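Local coordinates for protein putative D-lactate dehydrogenase (Chlamydomonas reinhardtii, PDB 4ZGS) that is identified as the chloroplast pyruvate reductase of this green alga, binds NAD and probably interconverts pyruvate and D-lactate, at residues A[34-40]-A[78-84]; A[147-153]-A[170-176]; A[66-70]-A[88-94]. All coordinates share one frame; numbering follows the deposited sequence.

Interaction 1 of 3, residues A[34-40]-A[78-84]; sequences TTRCICY and GYDVAVL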
loop_
_atom_site.group_PDB
_atom_site.type_symbol
_atom_site.label_atom_id
_atom_site.label_comp_id
_atom_site.label_asym_id
_atom_site.label_seq_id
_atom_site.Cartn_x
_atom_site.Cartn_y
_atom_site.Cartn_z
ATOM N N THR A 34 -22.076 -39.847 14.959
ATOM C CA THR A 34 -21.090 -40.448 15.856
ATOM C C THR A 34 -19.690 -40.392 15.250
ATOM O O THR A 34 -18.713 -40.761 15.895
ATOM C CB THR A 34 -21.431 -41.941 16.190
ATOM O OG1 THR A 34 -21.304 -42.738 15.004
ATOM C CG2 THR A 34 -22.849 -42.094 16.754
ATOM N N THR A 35 -19.589 -39.983 13.993
ATOM C CA THR A 35 -18.279 -39.817 13.372
ATOM C C THR A 35 -17.458 -38.735 14.084
ATOM O O THR A 35 -18.000 -37.688 14.449
ATOM C CB THR A 35 -18.397 -39.456 11.866
ATOM O OG1 THR A 35 -19.276 -40.386 11.208
ATOM C CG2 THR A 35 -17.032 -39.494 11.195
ATOM N N ARG A 36 -16.170 -39.021 14.306
ATOM C CA ARG A 36 -15.217 -38.072 14.890
ATOM C C ARG A 36 -14.296 -37.554 13.794
ATOM O O ARG A 36 -13.503 -38.316 13.225
ATOM C CB ARG A 36 -14.390 -38.710 16.003
ATOM C CG ARG A 36 -15.115 -38.918 17.325
ATOM C CD ARG A 36 -14.213 -39.629 18.313
ATOM N NE ARG A 36 -13.038 -38.827 18.681
ATOM C CZ ARG A 36 -13.010 -37.874 19.611
ATOM N NH1 ARG A 36 -14.099 -37.546 20.284
ATOM N NH2 ARG A 36 -11.879 -37.231 19.851
ATOM N N CYS A 37 -14.386 -36.247 13.539
ATOM C CA CYS A 37 -13.686 -35.601 12.437
ATOM C C CYS A 37 -12.652 -34.562 12.896
ATOM O O CYS A 37 -12.957 -33.675 13.698
ATOM C CB CYS A 37 -14.688 -34.923 11.532
ATOM S SG CYS A 37 -15.916 -35.956 10.759
ATOM N N ILE A 38 -11.429 -34.667 12.388
ATOM C CA ILE A 38 -10.454 -33.620 12.625
ATOM C C ILE A 38 -10.163 -32.857 11.317
ATOM O O ILE A 38 -9.988 -33.491 10.283
ATOM C CB ILE A 38 -9.140 -34.212 13.260
ATOM C CG1 ILE A 38 -8.095 -33.110 13.525
ATOM C CG2 ILE A 38 -8.543 -35.309 12.392
ATOM C CD1 ILE A 38 -6.962 -33.540 14.494
ATOM N N CYS A 39 -10.134 -31.518 11.362
ATOM C CA CYS A 39 -9.802 -30.696 10.168
ATOM C C CYS A 39 -8.525 -29.877 10.342
ATOM O O CYS A 39 -8.416 -29.032 11.238
ATOM C CB CYS A 39 -10.938 -29.729 9.796
ATOM S SG CYS A 39 -12.413 -30.576 9.157
ATOM N N TYR A 40 -7.557 -30.155 9.481
ATOM C CA TYR A 40 -6.313 -29.421 9.462
ATOM C C TYR A 40 -6.345 -28.105 8.674
ATOM O O TYR A 40 -7.170 -27.909 7.779
ATOM C CB TYR A 40 -5.229 -30.356 8.954
ATOM C CG TYR A 40 -4.963 -31.436 9.970
ATOM C CD1 TYR A 40 -5.712 -32.598 9.980
ATOM C CD2 TYR A 40 -3.989 -31.278 10.940
ATOM C CE1 TYR A 40 -5.487 -33.599 10.929
ATOM C CE2 TYR A 40 -3.747 -32.266 11.884
ATOM C CZ TYR A 40 -4.503 -33.435 11.881
ATOM O OH TYR A 40 -4.278 -34.439 12.817
ATOM N N GLY A 78 -7.648 -41.001 17.844
ATOM C CA GLY A 78 -9.019 -41.255 18.231
ATOM C C GLY A 78 -9.996 -40.873 17.137
ATOM O O GLY A 78 -11.134 -41.307 17.146
ATOM N N TYR A 79 -9.566 -40.025 16.212
ATOM C CA TYR A 79 -10.459 -39.554 15.161
ATOM C C TYR A 79 -10.604 -40.474 13.945
ATOM O O TYR A 79 -9.708 -41.243 13.590
ATOM C CB TYR A 79 -10.052 -38.155 14.715
ATOM C CG TYR A 79 -10.346 -37.128 15.776
ATOM C CD1 TYR A 79 -11.533 -36.407 15.755
ATOM C CD2 TYR A 79 -9.466 -36.903 16.821
ATOM C CE1 TYR A 79 -11.820 -35.476 16.730
ATOM C CE2 TYR A 79 -9.745 -35.962 17.789
ATOM C CZ TYR A 79 -10.919 -35.257 17.737
ATOM O OH TYR A 79 -11.200 -34.333 18.702
ATOM N N ASP A 80 -11.791 -40.418 13.361
ATOM C CA ASP A 80 -12.156 -41.288 12.258
ATOM C C ASP A 80 -11.767 -40.792 10.878
ATOM O O ASP A 80 -11.316 -41.566 10.032
ATOM C CB ASP A 80 -13.656 -41.522 12.332
ATOM C CG ASP A 80 -14.053 -42.135 13.654
ATOM O OD1 ASP A 80 -13.514 -43.210 13.992
ATOM O OD2 ASP A 80 -14.865 -41.514 14.373
ATOM N N VAL A 81 -11.937 -39.490 10.666
ATOM C CA VAL A 81 -11.693 -38.879 9.368
ATOM C C VAL A 81 -10.950 -37.567 9.521
ATOM O O VAL A 81 -11.269 -36.742 10.389
ATOM C CB VAL A 81 -13.010 -38.651 8.580
ATOM C CG1 VAL A 81 -14.099 -38.149 9.496
ATOM C CG2 VAL A 81 -12.790 -37.704 7.405
ATOM N N ALA A 82 -9.931 -37.398 8.687
ATOM C CA ALA A 82 -9.136 -36.177 8.684
ATOM C C ALA A 82 -9.529 -35.326 7.474
ATOM O O ALA A 82 -9.489 -35.802 6.343
ATOM C CB ALA A 82 -7.631 -36.510 8.666
ATOM N N VAL A 83 -9.955 -34.089 7.706
ATOM C CA VAL A 83 -10.220 -33.210 6.581
ATOM C C VAL A 83 -9.029 -32.300 6.298
ATOM O O VAL A 83 -8.587 -31.513 7.145
ATOM C CB VAL A 83 -11.470 -32.362 6.790
ATOM C CG1 VAL A 83 -11.737 -31.556 5.522
ATOM C CG2 VAL A 83 -12.671 -33.248 7.092
ATOM N N LEU A 84 -8.566 -32.383 5.057
ATOM C CA LEU A 84 -7.316 -31.798 4.606
ATOM C C LEU A 84 -7.555 -30.925 3.381
ATOM O O LEU A 84 -8.579 -31.028 2.711
ATOM C CB LEU A 84 -6.314 -32.901 4.238
ATOM C CG LEU A 84 -5.531 -33.703 5.272
ATOM C CD1 LEU A 84 -6.406 -34.042 6.450
ATOM C CD2 LEU A 84 -4.992 -34.969 4.622
#

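Interaction 2 of 3, residues A[147-153]-A[170-176]; sequences IFALNRH and GLVGVEM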
loop_
_atom_site.group_PDB
_atom_site.type_symbol
_atom_site.label_atom_id
_atom_site.label_comp_id
_atom_site.label_asym_id
_atom_site.label_seq_id
_atom_site.Cartn_x
_atom_site.Cartn_y
_atom_site.Cartn_z
ATOM N N ILE A 147 -9.495 -9.361 -16.040
ATOM C CA ILE A 147 -9.485 -8.620 -17.300
ATOM C C ILE A 147 -9.996 -7.189 -17.061
ATOM O O ILE A 147 -9.342 -6.196 -17.420
ATOM C CB ILE A 147 -10.284 -9.348 -18.380
ATOM C CG1 ILE A 147 -9.458 -10.539 -18.875
ATOM C CG2 ILE A 147 -10.523 -8.415 -19.599
ATOM C CD1 ILE A 147 -10.259 -11.562 -19.677
ATOM N N PHE A 148 -11.113 -7.077 -16.363
ATOM C CA PHE A 148 -11.650 -5.756 -16.132
ATOM C C PHE A 148 -10.701 -4.875 -15.330
ATOM O O PHE A 148 -10.497 -3.733 -15.696
ATOM C CB PHE A 148 -13.015 -5.849 -15.455
ATOM C CG PHE A 148 -14.165 -5.832 -16.442
ATOM C CD1 PHE A 148 -14.592 -4.645 -17.011
ATOM C CD2 PHE A 148 -14.799 -7.007 -16.811
ATOM C CE1 PHE A 148 -15.635 -4.635 -17.894
ATOM C CE2 PHE A 148 -15.831 -6.991 -17.697
ATOM C CZ PHE A 148 -16.246 -5.806 -18.239
ATOM N N ALA A 149 -10.106 -5.426 -14.268
ATOM C CA ALA A 149 -9.268 -4.676 -13.368
ATOM C C ALA A 149 -8.068 -4.135 -14.147
ATOM O O ALA A 149 -7.759 -2.955 -14.057
ATOM C CB ALA A 149 -8.817 -5.557 -12.160
ATOM N N LEU A 150 -7.426 -4.984 -14.943
ATOM C CA LEU A 150 -6.296 -4.549 -15.762
ATOM C C LEU A 150 -6.674 -3.509 -16.821
ATOM O O LEU A 150 -5.949 -2.537 -17.051
ATOM C CB LEU A 150 -5.657 -5.752 -16.463
ATOM C CG LEU A 150 -4.915 -6.735 -15.555
ATOM C CD1 LEU A 150 -4.577 -8.006 -16.338
ATOM C CD2 LEU A 150 -3.664 -6.084 -15.005
ATOM N N ASN A 151 -7.806 -3.728 -17.486
ATOM C CA ASN A 151 -8.277 -2.795 -18.492
ATOM C C ASN A 151 -8.422 -1.398 -17.937
ATOM O O ASN A 151 -8.162 -0.411 -18.624
ATOM C CB ASN A 151 -9.629 -3.232 -19.055
ATOM C CG ASN A 151 -9.494 -4.182 -20.193
ATOM O OD1 ASN A 151 -8.425 -4.310 -20.787
ATOM N ND2 ASN A 151 -10.582 -4.828 -20.538
ATOM N N ARG A 152 -8.960 -1.325 -16.733
ATOM C CA ARG A 152 -9.280 -0.053 -16.138
ATOM C C ARG A 152 -8.284 0.374 -15.077
ATOM O O ARG A 152 -8.555 1.337 -14.365
ATOM C CB ARG A 152 -10.704 -0.079 -15.599
ATOM C CG ARG A 152 -11.726 -0.469 -16.698
ATOM C CD ARG A 152 -11.545 0.387 -17.989
ATOM N NE ARG A 152 -12.023 1.766 -17.834
ATOM C CZ ARG A 152 -13.193 2.220 -18.285
ATOM N NH1 ARG A 152 -14.030 1.404 -18.943
ATOM N NH2 ARG A 152 -13.536 3.497 -18.073
ATOM N N HIS A 153 -7.177 -0.363 -14.931
ATOM C CA HIS A 153 -6.137 -0.015 -13.954
ATOM C C HIS A 153 -6.728 0.191 -12.576
ATOM O O HIS A 153 -6.360 1.142 -11.871
ATOM C CB HIS A 153 -5.368 1.296 -14.357
ATOM C CG HIS A 153 -4.655 1.223 -15.668
ATOM N ND1 HIS A 153 -3.392 0.687 -15.802
ATOM C CD2 HIS A 153 -5.023 1.621 -16.911
ATOM C CE1 HIS A 153 -3.009 0.767 -17.067
ATOM N NE2 HIS A 153 -3.980 1.328 -17.761
ATOM N N GLY A 170 -1.492 7.875 -15.208
ATOM C CA GLY A 170 -1.420 7.092 -16.416
ATOM C C GLY A 170 -2.472 5.980 -16.209
ATOM O O GLY A 170 -2.191 4.785 -16.381
ATOM N N LEU A 171 -3.636 6.374 -15.682
ATOM C CA LEU A 171 -4.794 5.489 -15.483
ATOM C C LEU A 171 -5.695 5.243 -16.725
ATOM O O LEU A 171 -6.742 4.631 -16.622
ATOM C CB LEU A 171 -5.687 6.060 -14.378
ATOM C CG LEU A 171 -5.184 6.297 -12.954
ATOM C CD1 LEU A 171 -6.311 6.856 -12.085
ATOM C CD2 LEU A 171 -4.680 4.995 -12.378
ATOM N N VAL A 172 -5.328 5.741 -17.887
ATOM C CA VAL A 172 -6.203 5.599 -19.031
ATOM C C VAL A 172 -6.438 4.141 -19.424
ATOM O O VAL A 172 -5.497 3.392 -19.681
ATOM C CB VAL A 172 -5.656 6.318 -20.237
ATOM C CG1 VAL A 172 -6.533 6.040 -21.442
ATOM C CG2 VAL A 172 -5.541 7.825 -19.947
ATOM N N GLY A 173 -7.712 3.754 -19.513
ATOM C CA GLY A 173 -8.058 2.377 -19.804
ATOM C C GLY A 173 -8.415 2.095 -21.237
ATOM O O GLY A 173 -8.073 2.853 -22.149
ATOM N N VAL A 174 -9.125 0.991 -21.425
ATOM C CA VAL A 174 -9.488 0.496 -22.748
ATOM C C VAL A 174 -10.875 -0.164 -22.735
ATOM O O VAL A 174 -11.239 -0.799 -21.740
ATOM C CB VAL A 174 -8.428 -0.498 -23.238
ATOM C CG1 VAL A 174 -9.051 -1.568 -24.084
ATOM C CG2 VAL A 174 -7.351 0.240 -24.004
ATOM N N GLU A 175 -11.636 -0.017 -23.824
ATOM C CA GLU A 175 -12.936 -0.695 -23.980
ATOM C C GLU A 175 -12.838 -2.172 -24.325
ATOM O O GLU A 175 -12.032 -2.575 -25.163
ATOM C CB GLU A 175 -13.771 -0.026 -25.065
ATOM C CG GLU A 175 -14.599 1.136 -24.595
ATOM C CD GLU A 175 -15.475 1.726 -25.701
ATOM O OE1 GLU A 175 -15.522 1.143 -26.824
ATOM O OE2 GLU A 175 -16.092 2.791 -25.439
ATOM N N MET A 176 -13.704 -2.975 -23.721
ATOM C CA MET A 176 -13.726 -4.392 -24.057
ATOM C C MET A 176 -14.687 -4.788 -25.181
ATOM O O MET A 176 -14.496 -5.839 -25.802
ATOM C CB MET A 176 -14.045 -5.177 -22.796
ATOM C CG MET A 176 -13.166 -6.384 -22.538
ATOM S SD MET A 176 -13.762 -6.961 -20.974
ATOM C CE MET A 176 -13.685 -5.377 -20.155
#

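Interaction 3 of 3, residues A[66-70]-A[88-94]; sequences PPLDK and DRADASV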
loop_
_atom_site.group_PDB
_atom_site.type_symbol
_atom_site.label_atom_id
_atom_site.label_comp_id
_atom_site.label_asym_id
_atom_site.label_seq_id
_atom_site.Cartn_x
_atom_site.Cartn_y
_atom_site.Cartn_z
ATOM N N PRO A 66 -3.081 -25.036 12.692
ATOM C CA PRO A 66 -1.920 -25.319 11.841
ATOM C C PRO A 66 -2.192 -26.419 10.806
ATOM O O PRO A 66 -3.124 -27.191 10.958
ATOM C CB PRO A 66 -0.839 -25.766 12.843
ATOM C CG PRO A 66 -1.579 -26.194 14.067
ATOM C CD PRO A 66 -2.790 -25.278 14.116
ATOM N N PRO A 67 -1.396 -26.450 9.729
ATOM C CA PRO A 67 -1.537 -27.486 8.703
ATOM C C PRO A 67 -1.124 -28.822 9.266
ATOM O O PRO A 67 -0.732 -28.924 10.430
ATOM C CB PRO A 67 -0.567 -27.050 7.607
ATOM C CG PRO A 67 0.471 -26.215 8.338
ATOM C CD PRO A 67 -0.288 -25.514 9.434
ATOM N N LEU A 68 -1.169 -29.839 8.424
ATOM C CA LEU A 68 -0.843 -31.172 8.871
ATOM C C LEU A 68 0.628 -31.527 8.641
ATOM O O LEU A 68 1.155 -31.366 7.547
ATOM C CB LEU A 68 -1.766 -32.185 8.195
ATOM C CG LEU A 68 -1.437 -33.673 8.279
ATOM C CD1 LEU A 68 -1.543 -34.160 9.718
ATOM C CD2 LEU A 68 -2.436 -34.387 7.388
ATOM N N ASP A 69 1.255 -32.031 9.704
ATOM C CA ASP A 69 2.631 -32.536 9.701
ATOM C C ASP A 69 2.693 -33.903 10.308
ATOM O O ASP A 69 1.686 -34.559 10.564
ATOM C CB ASP A 69 3.591 -31.674 10.535
ATOM C CG ASP A 69 3.652 -30.281 10.072
ATOM O OD1 ASP A 69 3.520 -30.082 8.851
ATOM O OD2 ASP A 69 3.819 -29.385 10.923
ATOM N N LYS A 70 3.925 -34.286 10.576
ATOM C CA LYS A 70 4.252 -35.540 11.196
ATOM C C LYS A 70 3.902 -35.320 12.660
ATOM O O LYS A 70 3.270 -36.159 13.315
ATOM C CB LYS A 70 5.744 -35.865 10.997
ATOM C CG LYS A 70 6.162 -36.069 9.532
ATOM C CD LYS A 70 7.662 -36.390 9.364
ATOM C CE LYS A 70 8.568 -35.239 9.827
ATOM N NZ LYS A 70 8.520 -34.029 8.939
ATOM N N ASP A 88 -1.888 -29.086 3.075
ATOM C CA ASP A 88 -1.599 -30.046 4.169
ATOM C C ASP A 88 -0.668 -31.191 3.765
ATOM O O ASP A 88 -0.713 -31.624 2.629
ATOM C CB ASP A 88 -2.915 -30.594 4.697
ATOM C CG ASP A 88 -3.693 -29.553 5.475
ATOM O OD1 ASP A 88 -3.126 -28.932 6.408
ATOM O OD2 ASP A 88 -4.864 -29.307 5.102
ATOM N N ARG A 89 0.165 -31.718 4.664
ATOM C CA ARG A 89 1.013 -32.837 4.227
ATOM C C ARG A 89 0.365 -34.183 4.463
ATOM O O ARG A 89 -0.008 -34.492 5.595
ATOM C CB ARG A 89 2.353 -32.894 4.993
ATOM C CG ARG A 89 3.475 -31.931 4.693
ATOM C CD ARG A 89 4.680 -32.150 5.619
ATOM N NE ARG A 89 5.608 -31.026 5.474
ATOM C CZ ARG A 89 6.733 -30.823 6.178
ATOM N NH1 ARG A 89 7.158 -31.679 7.130
ATOM N NH2 ARG A 89 7.467 -29.730 5.921
ATOM N N ALA A 90 0.190 -34.969 3.400
ATOM C CA ALA A 90 0.268 -36.412 3.556
ATOM C C ALA A 90 1.322 -36.903 2.576
ATOM O O ALA A 90 1.006 -37.233 1.441
ATOM C CB ALA A 90 -1.072 -37.086 3.297
ATOM N N ASP A 91 2.552 -37.053 3.044
ATOM C CA ASP A 91 3.584 -37.724 2.273
ATOM C C ASP A 91 3.621 -39.092 2.917
ATOM O O ASP A 91 2.850 -39.328 3.839
ATOM C CB ASP A 91 4.925 -36.977 2.293
ATOM C CG ASP A 91 5.459 -36.728 3.696
ATOM O OD1 ASP A 91 4.942 -37.318 4.662
ATOM O OD2 ASP A 91 6.422 -35.939 3.830
ATOM N N ALA A 92 4.521 -39.970 2.509
ATOM C CA ALA A 92 4.454 -41.335 3.011
ATOM C C ALA A 92 4.545 -41.423 4.541
ATOM O O ALA A 92 3.980 -42.336 5.143
ATOM C CB ALA A 92 5.534 -42.172 2.368
ATOM N N SER A 93 5.221 -40.467 5.171
ATOM C CA SER A 93 5.452 -40.533 6.620
ATOM C C SER A 93 4.255 -40.099 7.494
ATOM O O SER A 93 4.017 -40.709 8.540
ATOM C CB SER A 93 6.688 -39.706 7.005
ATOM O OG SER A 93 6.492 -38.324 6.779
ATOM N N VAL A 94 3.496 -39.077 7.090
ATOM C CA VAL A 94 2.386 -38.635 7.943
ATOM C C VAL A 94 1.174 -39.564 7.814
ATOM O O VAL A 94 0.368 -39.659 8.745
ATOM C CB VAL A 94 1.922 -37.177 7.645
ATOM C CG1 VAL A 94 3.065 -36.188 7.810
ATOM C CG2 VAL A 94 1.346 -37.060 6.264
HETATM O O HOH W 1 5.653 -33.392 8.174
#

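Interaction 1 of 3, residues A[34-40]-A[78-84]
Arg36 and Tyr79 form a cation-pi contact. The guanidinium lies over one face of the ring, with Arg36 CZ 4.1 Å from the Tyr79 ring centroid. The two planes are not stacked flat but stand 41° apart. The Arg36 chain is bent at chi3 (65°), which folds its end back over the ring. The opposite face of Tyr79 takes a CH-pi contact from Ile38, whose CB is 4.3 Å from the same centroid. The ring is therefore clamped between two side chains of segment 34-40.

The backbone of Arg36 adds a second grip. Arg36 O accepts from both Asp80 N (2.7 Å) and Val81 N (3.2 Å). Arg36 N donates to Asp80 OD2 at 2.8 Å, and that oxygen accepts through its anti lone pair. CG of Asp80 stands beside its own backbone N (chi1 -58°), and this brings the carboxylate to the Arg36 amide.

Beyond this end the strands pair in parallel. Ile38 N bonds to Val81 O at 2.9 Å, Val83 N bonds to Ile38 O, and Tyr40 N reaches Val83 O. Cys37 and Cys39 turn their sulfurs to Val81 and Val83 on one face. Ile38 CG2 meets Ala82 CB (4.0 Å) on the other. Past the bridges, Tyr40 and Leu84 lie side by side, and the Tyr40 hydroxyl bonds to Thr72 O.

These are neighbouring strands in the five-stranded parallel sheet of the flavodoxin-like substrate-binding domain, as in D-2-hydroxyacid dehydrogenases. Strand 60-63 flanks 36-39, strand 105-108 flanks 81-84, and helix 341-359 packs on Thr35 and Val81.

Interaction 2 of 3, residues A[147-153]-A[170-176]
The Phe148 ring carries the Met176 thioether over one face. This is a Met-aromatic contact, with Met176 SD 4.1 Å from the Phe148 centroid and 21° off the ring normal. The His153 ring lies between two carbonyls: Gly170 O is over one face and Leu150 O, from the last turn of the preceding helix 136-151, over the other. Val172 O sits at the edge, 3.2 Å from His153 NE2. His153 has a positive phi (52°) and is the C-prime residue of a Schellman motif that ends this helix.

The segment 170-176 runs across the helix end, in the loop leading to strand 180-184 of the Rossmann-type NAD-binding domain. Asn151 O takes a weak hydrogen bond from Val174 N at 3.3 Å. Gly173 CA lies 3.0 Å from Asn151 O, a close approach that leaves little room for a side chain.

The contact also belongs to the interface with the second subunit. Arg152 folds at chi2 and chi3, and its guanidinium bonds to Ala337 O and Ser138 O of the second subunit. Glu141 of that subunit accepts from Met176 N.

The Met176 and Asn151 side chains cross at about a right angle, with Met176 CG 3.6 Å from Asn151 ND2. Met176 SD is 3.8 Å from Ile147 CG2.

Interaction 3 of 3, residues A[66-70]-A[88-94]
OD1 of Asp88 is gripped by two groups, the backbone N of Leu68 and the hydroxyl of Ser41. The bond from Leu68 N is 3.0 Å long and meets Asp88 OD1 on its anti side, 25° out of the carboxylate plane. Asp88 OD2 takes the amide of Phe85, so both oxygens of this buried carboxylate have partners. A leucine here would remove them and would probably leave the amides of Leu68 and Phe85 and the Ser41 hydroxyl without their mates.

A backbone bond follows, Arg89 N to Leu68 O at 3.1 Å. With CG anti to the backbone N (chi1 167°), the Leu68 branch reaches over Arg89 O. It also packs on Leu98 of helix 92-101.

Asp69 OD1 lies over a face of the Arg89 guanidinium, 4.1 Å from Arg89 NE. The oxygen is well off the guanidinium plane, so this is a loose attraction of charges and not a salt bridge. Lys70 NZ is at the edge of the same group, 3.3 Å from Arg89 NH1. A water accepts from Lys70 NZ at 3.0 Å; its bond to Arg89 NH1 is too short to be sure of. The aliphatic part of Lys70 rests on the helix start, with Lys70 CG 3.5 Å from Val94 CG1.

Ser93 OG donates to Asp91 OD1 at 2.8 Å, and the amides of Ser93 and Val94 add weak bonds. Asp91 is thus the N-cap of helix 92-101, in a strand-loop-helix unit of the parallel alpha/beta domain.

How the interactions relate
Interactions 1 and 3 belong to the same domain and share its elements. Strand 81-84 of interaction 1 leads into the loop and helix 92-101 of interaction 3. Tyr40 and Leu84 pack on Leu68, which joins the two contacts directly. Interaction 1 is mostly buried sheet pairing, with its charged groups near the start of the strands. Interaction 3 is only partly buried, and its outer end gathers charged side chains, with a water among them. Interaction 2 lies on the opposite side of the chain's centre, about 29 Å from either of the others between nearest atoms. It is buried too, but partly by a second subunit, and has one weak backbone bond across its segments.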